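Side-chain contacts in tRNA (adenine(58)-N(1))-methyltransferase catalytic subunit TRM61 C-terminal domain-containing protein (Thermoplasma acidophilum, PDB 1YB2), which probably acts as an S-adenosyl-L-methionine-dependent RNA methyltransferase, perhaps methylating tRNA adenine-58 at N1: residues V141-D146 against A185-P190; K150-L155 against V164-S169; D173-Q178 against V194-S199. All coordinates share one frame; numbering follows the deposited sequence.

Interaction 1: V141-D146 against A185-P190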
# COMPACT_ATOMS: atom_id res chain seq x y z
N VAL A 141 4.14 6.30 -19.20
CA VAL A 141 4.23 7.45 -20.09
C VAL A 141 5.09 8.48 -19.37
O VAL A 141 4.71 8.96 -18.28
CB VAL A 141 2.82 8.07 -20.38
CG1 VAL A 141 2.92 9.27 -21.35
CG2 VAL A 141 1.87 7.02 -20.93
N GLU A 142 6.25 8.79 -19.94
CA GLU A 142 7.21 9.72 -19.33
C GLU A 142 7.82 10.66 -20.37
O GLU A 142 8.42 10.21 -21.34
CB GLU A 142 8.32 8.94 -18.58
CG GLU A 142 9.51 9.77 -18.07
CD GLU A 142 9.11 10.93 -17.14
OE1 GLU A 142 8.28 10.73 -16.24
OE2 GLU A 142 9.66 12.04 -17.30
N ARG A 143 7.70 11.96 -20.13
CA ARG A 143 8.18 12.99 -21.08
C ARG A 143 9.71 13.12 -21.13
O ARG A 143 10.27 13.50 -22.16
CB ARG A 143 7.54 14.35 -20.77
CG ARG A 143 7.97 14.94 -19.42
CD ARG A 143 7.22 16.21 -19.09
NE ARG A 143 5.80 15.94 -18.81
CZ ARG A 143 4.91 16.87 -18.47
NH1 ARG A 143 5.27 18.15 -18.36
NH2 ARG A 143 3.65 16.52 -18.25
N ASP A 144 10.38 12.82 -20.03
CA ASP A 144 11.84 12.96 -19.93
C ASP A 144 12.56 11.66 -20.28
O ASP A 144 12.44 10.66 -19.57
CB ASP A 144 12.23 13.45 -18.54
CG ASP A 144 13.67 13.91 -18.47
OD1 ASP A 144 14.58 13.06 -18.30
OD2 ASP A 144 13.90 15.13 -18.58
N GLU A 145 13.32 11.67 -21.38
CA GLU A 145 13.97 10.47 -21.90
C GLU A 145 14.94 9.87 -20.90
O GLU A 145 15.01 8.64 -20.74
CB GLU A 145 14.70 10.77 -23.22
CG GLU A 145 15.04 9.54 -24.07
CD GLU A 145 15.98 9.86 -25.22
OE1 GLU A 145 17.17 10.16 -24.96
OE2 GLU A 145 15.54 9.79 -26.39
N ASP A 146 15.69 10.74 -20.22
CA ASP A 146 16.74 10.30 -19.31
C ASP A 146 16.15 9.70 -18.04
O ASP A 146 16.58 8.64 -17.60
CB ASP A 146 17.71 11.44 -18.99
CG ASP A 146 18.67 11.75 -20.14
OD1 ASP A 146 18.60 11.11 -21.22
OD2 ASP A 146 19.51 12.66 -19.96
N ALA A 185 -0.91 8.99 -11.50
CA ALA A 185 -0.35 10.19 -12.13
C ALA A 185 0.50 11.04 -11.19
O ALA A 185 0.04 11.46 -10.12
CB ALA A 185 -1.47 11.03 -12.74
N ASP A 186 1.73 11.31 -11.62
CA ASP A 186 2.66 12.15 -10.88
C ASP A 186 3.29 13.07 -11.91
O ASP A 186 4.41 12.87 -12.35
CB ASP A 186 3.70 11.27 -10.18
CG ASP A 186 4.67 12.06 -9.29
OD1 ASP A 186 4.43 13.26 -8.98
OD2 ASP A 186 5.69 11.46 -8.92
N ILE A 187 2.50 14.05 -12.33
CA ILE A 187 2.92 15.08 -13.28
C ILE A 187 2.63 16.46 -12.71
O ILE A 187 1.79 16.58 -11.81
CB ILE A 187 2.24 14.93 -14.67
CG1 ILE A 187 0.72 14.78 -14.53
CG2 ILE A 187 2.90 13.79 -15.47
CD1 ILE A 187 -0.02 14.86 -15.86
N PRO A 188 3.34 17.50 -13.21
CA PRO A 188 3.19 18.89 -12.75
C PRO A 188 1.77 19.42 -12.87
O PRO A 188 1.23 19.97 -11.90
CB PRO A 188 4.09 19.68 -13.72
CG PRO A 188 5.05 18.72 -14.23
CD PRO A 188 4.37 17.39 -14.25
N ASP A 189 1.15 19.24 -14.04
CA ASP A 189 -0.12 19.91 -14.32
C ASP A 189 -1.24 18.95 -14.75
O ASP A 189 -1.69 18.98 -15.90
CB ASP A 189 0.09 21.02 -15.37
CG ASP A 189 0.60 20.48 -16.70
OD1 ASP A 189 1.21 19.38 -16.72
OD2 ASP A 189 0.36 21.16 -17.73
N PRO A 190 -1.70 18.08 -13.82
CA PRO A 190 -2.74 17.13 -14.25
C PRO A 190 -4.06 17.78 -14.69
O PRO A 190 -4.76 17.20 -15.53
CB PRO A 190 -2.92 16.23 -13.03
CG PRO A 190 -2.42 17.02 -11.86
CD PRO A 190 -1.30 17.87 -12.42
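Arg143 NH2 is the polar atom on which three consecutive residues, Ile187, Pro188 and Asp189, converge. Its nearest opposite charge in the pair is Asp189 OD1, 4.1 Å from Arg143 NH2, too long for a salt bridge. That carboxylate oxygen lies at the edge of the guanidinium, near its plane, although the two flat groups are turned 76° apart. Pro188 comes over one guanidinium face, with CD 4.2 Å from Arg143 NH2, while Ile187 CG2 arrives obliquely at 4.0 Å from the same nitrogen. A bend at chi3 (69°) turns the arginine's end towards this cluster. The carboxylate of Asp189 is committed through OD2, which hydrogen-bonds Asn192 ND2, whereas buried OD1 has no bonded partner. Arg143 NH2 also makes a weak, long ion pair with Asp170. The two loops follow strands 137-141 and 180-185 of a Rossmann-like methyltransferase sheet, and Glu142 and Asp186 within them are predicted S-adenosyl-L-methionine ligands. Next to Arg143, Glu142 OE2 accepts from Asp144 N at 2.9 Å on its anti side, and OE1 is bonded to Val119 N. Between the loops, a guanidinium rests against aliphatic carbon, its charge probably balanced only loosely by a nearby carboxylate, without a direct hydrogen bond.

Interaction 2: K150-L155 against V164-S169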
# COMPACT_ATOMS: atom_id res chain seq x y z
N LYS A 150 16.63 5.79 -16.86
CA LYS A 150 17.10 5.55 -15.49
C LYS A 150 16.14 4.65 -14.70
O LYS A 150 16.57 3.70 -14.04
CB LYS A 150 17.29 6.87 -14.74
CG LYS A 150 18.54 7.68 -15.12
CD LYS A 150 19.05 8.53 -13.93
CE LYS A 150 18.29 9.85 -13.75
NZ LYS A 150 17.08 9.74 -12.87
N ALA A 151 14.85 4.96 -14.78
CA ALA A 151 13.83 4.21 -14.04
C ALA A 151 13.77 2.78 -14.54
O ALA A 151 13.73 1.85 -13.74
CB ALA A 151 12.48 4.88 -14.18
N MSE A 152 13.76 2.61 -15.85
CA MSE A 152 13.63 1.27 -16.43
C MSE A 152 14.88 0.43 -16.15
O MSE A 152 14.76 -0.75 -15.88
CB MSE A 152 13.32 1.34 -17.92
CG MSE A 152 11.96 1.95 -18.27
SE MSE A 152 10.43 1.04 -17.41
CE MSE A 152 9.82 2.44 -16.17
N ASP A 153 16.05 1.06 -16.23
CA ASP A 153 17.31 0.40 -15.88
C ASP A 153 17.27 -0.10 -14.42
O ASP A 153 17.62 -1.24 -14.14
CB ASP A 153 18.50 1.35 -16.07
CG ASP A 153 18.87 1.59 -17.54
OD1 ASP A 153 18.26 0.99 -18.46
OD2 ASP A 153 19.78 2.40 -17.79
N ASN A 154 16.84 0.77 -13.51
CA ASN A 154 16.69 0.41 -12.09
C ASN A 154 15.71 -0.74 -11.88
O ASN A 154 16.00 -1.68 -11.15
CB ASN A 154 16.26 1.64 -11.26
CG ASN A 154 17.42 2.58 -10.99
OD1 ASN A 154 18.56 2.15 -10.89
ND2 ASN A 154 17.13 3.87 -10.87
N LEU A 155 14.55 -0.66 -12.53
CA LEU A 155 13.54 -1.70 -12.41
C LEU A 155 14.06 -3.04 -12.93
O LEU A 155 13.80 -4.07 -12.32
CB LEU A 155 12.27 -1.36 -13.20
CG LEU A 155 11.09 -0.54 -12.70
CD1 LEU A 155 10.07 -0.58 -13.82
CD2 LEU A 155 10.49 -1.11 -11.38
N VAL A 164 5.99 -4.72 -19.07
CA VAL A 164 6.04 -3.25 -19.05
C VAL A 164 6.18 -2.68 -20.46
O VAL A 164 6.98 -3.16 -21.26
CB VAL A 164 7.18 -2.71 -18.14
CG1 VAL A 164 7.16 -1.19 -18.09
CG2 VAL A 164 7.04 -3.27 -16.71
N ARG A 165 5.38 -1.65 -20.75
CA ARG A 165 5.47 -0.90 -21.99
C ARG A 165 5.74 0.57 -21.66
O ARG A 165 5.26 1.08 -20.64
CB ARG A 165 4.19 -1.07 -22.82
CG ARG A 165 4.12 -2.46 -23.46
CD ARG A 165 2.88 -2.63 -24.36
NE ARG A 165 2.93 -1.82 -25.58
CZ ARG A 165 3.63 -2.13 -26.68
NH1 ARG A 165 4.34 -3.24 -26.75
NH2 ARG A 165 3.61 -1.31 -27.73
N THR A 166 6.54 1.24 -22.48
CA THR A 166 6.86 2.64 -22.23
C THR A 166 6.55 3.52 -23.42
O THR A 166 6.70 3.12 -24.58
CB THR A 166 8.35 2.87 -21.85
OG1 THR A 166 9.17 2.54 -22.97
CG2 THR A 166 8.76 2.04 -20.62
N SER A 167 6.12 4.74 -23.13
CA SER A 167 6.01 5.78 -24.13
C SER A 167 6.77 7.00 -23.64
O SER A 167 6.45 7.56 -22.60
CB SER A 167 4.56 6.15 -24.39
OG SER A 167 4.52 7.17 -25.37
N ARG A 168 7.79 7.39 -24.39
CA ARG A 168 8.52 8.60 -24.09
C ARG A 168 7.78 9.72 -24.82
O ARG A 168 8.03 9.99 -26.00
CB ARG A 168 9.98 8.49 -24.58
CG ARG A 168 11.00 9.35 -23.81
CD ARG A 168 10.72 10.86 -23.91
NE ARG A 168 10.78 11.35 -25.29
CZ ARG A 168 10.13 12.42 -25.74
NH1 ARG A 168 9.36 13.13 -24.92
NH2 ARG A 168 10.24 12.79 -27.01
N SER A 169 6.85 10.34 -24.11
CA SER A 169 6.03 11.40 -24.67
C SER A 169 5.33 12.13 -23.54
O SER A 169 5.29 11.64 -22.40
CB SER A 169 4.98 10.82 -25.63
OG SER A 169 4.03 10.03 -24.94
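Helix 145-156 lies against strand 164-167 with Met152 opposite Thr166, their CA atoms 9.0 Å apart. Met152, present as selenomethionine, carries the contact. Its CG lies beside the backbone N (chi1 -66°), and a further turn at chi2 (-56°) folds the chain so that the selenium rests on the strand. Met152 SE is 3.8 Å from Thr166 CG2, and the same methyl sits 4.0 Å from Met152 CG. The two side chains run antiparallel past one another, so the threonine methyl lies alongside the bend of the methionine chain. Val164, two residues back on the same face, adds its CG1 branch at 4.0 Å from Met152 SE.

This is the helix-to-strand packing of a beta-alpha-beta unit, strand 137-141, helix 145-156 and strand 164-167, at the edge of the methyltransferase sheet. Met152 also touches Val119 and Val140. One helical turn on, Leu155 points towards the strand but stays 5.0 Å away, CD1 to Val164 CG2, and packs instead on helix 123-132, where Leu129 also meets Val164. Further along the segment, the hydroxyls of Ser167 and Ser169 are hydrogen-bonded, OG to OG, at 2.9 Å. Asn154, on the helix, packs on Phe83 of the second subunit.

Interaction 3: D173-Q178 against V194-S199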
# COMPACT_ATOMS: atom_id res chain seq x y z
N ASP A 173 0.14 14.07 -25.94
CA ASP A 173 0.42 13.46 -27.24
C ASP A 173 0.25 11.95 -27.22
O ASP A 173 0.18 11.32 -28.28
CB ASP A 173 1.84 13.81 -27.69
CG ASP A 173 2.09 15.30 -27.69
OD1 ASP A 173 1.21 16.05 -28.18
OD2 ASP A 173 3.16 15.72 -27.20
N PHE A 174 0.17 11.36 -26.03
CA PHE A 174 0.12 9.92 -25.89
C PHE A 174 -1.15 9.35 -26.48
O PHE A 174 -2.24 9.81 -26.19
CB PHE A 174 0.25 9.50 -24.41
CG PHE A 174 0.12 8.02 -24.18
CD1 PHE A 174 1.04 7.13 -24.73
CD2 PHE A 174 -0.93 7.51 -23.41
CE1 PHE A 174 0.91 5.76 -24.53
CE2 PHE A 174 -1.06 6.15 -23.19
CZ PHE A 174 -0.14 5.27 -23.75
N ILE A 175 -1.00 8.35 -27.33
CA ILE A 175 -2.15 7.72 -27.96
C ILE A 175 -2.20 6.26 -27.54
O ILE A 175 -1.24 5.51 -27.71
CB ILE A 175 -2.09 7.81 -29.53
CG1 ILE A 175 -1.91 9.26 -30.01
CG2 ILE A 175 -3.33 7.16 -30.16
CD1 ILE A 175 -2.93 10.27 -29.45
N SER A 176 -3.34 5.86 -27.00
CA SER A 176 -3.51 4.48 -26.64
C SER A 176 -4.87 4.01 -27.10
O SER A 176 -5.86 4.74 -26.99
CB SER A 176 -3.40 4.28 -25.13
OG SER A 176 -3.58 2.92 -24.81
N ASP A 177 -4.90 2.78 -27.60
CA ASP A 177 -6.16 2.15 -27.99
C ASP A 177 -6.79 1.46 -26.76
O ASP A 177 -7.99 1.19 -26.74
CB ASP A 177 -5.93 1.14 -29.12
CG ASP A 177 -4.59 1.34 -29.82
OD1 ASP A 177 -4.59 1.74 -31.01
OD2 ASP A 177 -3.53 1.09 -29.18
N GLN A 178 -5.96 1.20 -25.75
CA GLN A 178 -6.38 0.43 -24.59
C GLN A 178 -7.07 1.29 -23.54
O GLN A 178 -6.83 2.50 -23.44
CB GLN A 178 -5.16 -0.24 -23.97
CG GLN A 178 -5.45 -1.62 -23.39
CD GLN A 178 -4.22 -2.27 -22.77
OE1 GLN A 178 -4.33 -3.32 -22.13
NE2 GLN A 178 -3.05 -1.65 -22.94
N VAL A 194 -6.87 16.02 -17.67
CA VAL A 194 -7.92 15.20 -17.10
C VAL A 194 -8.85 14.60 -18.16
O VAL A 194 -9.19 13.43 -18.06
CB VAL A 194 -8.67 15.89 -15.93
CG1 VAL A 194 -7.84 15.81 -14.66
CG2 VAL A 194 -9.00 17.36 -16.25
N GLN A 195 -9.21 15.35 -19.20
CA GLN A 195 -10.10 14.78 -20.22
C GLN A 195 -9.40 13.66 -21.01
O GLN A 195 -9.99 12.60 -21.22
CB GLN A 195 -10.66 15.87 -21.14
CG GLN A 195 -12.10 15.56 -21.53
CD GLN A 195 -13.04 16.75 -21.37
OE1 GLN A 195 -13.81 17.07 -22.29
NE2 GLN A 195 -12.99 17.41 -20.21
N LYS A 196 -8.15 13.91 -21.39
CA LYS A 196 -7.30 12.88 -21.98
C LYS A 196 -7.18 11.60 -21.12
O LYS A 196 -7.41 10.49 -21.61
CB LYS A 196 -5.91 13.45 -22.26
CG LYS A 196 -4.91 12.42 -22.81
CD LYS A 196 -5.40 11.85 -24.12
CE LYS A 196 -4.23 11.46 -25.00
NZ LYS A 196 -4.68 10.61 -26.15
N ILE A 197 -6.80 11.77 -19.85
CA ILE A 197 -6.67 10.66 -18.90
C ILE A 197 -8.00 9.93 -18.74
O ILE A 197 -8.06 8.69 -18.82
CB ILE A 197 -6.10 11.14 -17.51
CG1 ILE A 197 -4.62 11.57 -17.64
CG2 ILE A 197 -6.18 10.01 -16.44
CD1 ILE A 197 -4.08 12.33 -16.40
N ALA A 198 -9.08 10.70 -18.53
CA ALA A 198 -10.42 10.11 -18.42
C ALA A 198 -10.77 9.23 -19.61
O ALA A 198 -11.32 8.16 -19.43
CB ALA A 198 -11.48 11.19 -18.23
N SER A 199 -10.44 9.69 -20.83
CA SER A 199 -10.77 8.95 -22.05
C SER A 199 -10.13 7.56 -22.13
O SER A 199 -10.56 6.71 -22.92
CB SER A 199 -10.41 9.77 -23.29
OG SER A 199 -9.01 9.76 -23.51
O HOH W 1 -5.58 7.45 -26.78
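Lys196 reaches from helix 194-199 to the loop 173-178 and brings its ammonium end to the backbone beside Phe174 and Ile175. With CG anti to the backbone N (chi1 177°), the chain leaves the helix towards the loop, bends once at chi2 (61°) and then runs nearly straight. Lys196 NZ is modelled 2.6 Å from Phe174 O, as donor to that carbonyl. The oxygen is crowded against the lysine chain in the model, so its position, and with it the exact length of this hydrogen bond, is doubtful. Ile175 crosses the lysine at about a right angle. Its CB points away from the helix, yet the side chain curls back through chi2 (-53°) to set CD1 3.8 Å from Lys196 NZ. The ring of Phe174 is not turned onto the lysine; it packs on Leu115, Thr139 and Val141 of strands 113-117 and 137-141 and on Met200. Carbonyl and ring of this one residue thus serve different neighbours.

A water extends the link along the loop: it accepts from Ser176 N at 2.8 Å and weakly from Lys196 NZ at 3.3 Å. Ser176 OG, in turn, accepts from Gln178 N at 3.1 Å in an ST turn and is hydrogen-bonded to Tyr180 OH. On the helix, Ser199 OG donates to Lys196 O at 2.6 Å.

The contact joins the loop leading into strand 180-185 to the helix that follows this strand. Within the pair, the amine meets a backbone carbonyl and a water, with no carboxylate in contact. Its positive charge would probably be eased in part by the carbonyl dipole and, more weakly, by the water, and the link depends largely on the path of the loop backbone.

Interactions 1 and 2 share helix 145-156 and lie about 12 Å apart between centres. Their segments join directly, with Glu142 N 2.9 Å from Ser167 O and Arg168 NH1 probably hydrogen-bonded to Arg143 O. Interaction 3, about 14 Å from interaction 1 and 19 Å from interaction 2, meets both through Phe174: its CD2 is 3.8 Å from Val141 CG2, and its CD1 is 3.5 Å from Ser167 OG. Interaction 1 holds two predicted S-adenosyl-L-methionine ligands, Glu142 and Asp186; a third, Asp170, directly follows segment 164-169 of interaction 2. Interactions 2 and 3 come near this site, the side chains of Thr166 and Phe174 lying about 7 Å from those of Glu142 and Asp170, respectively.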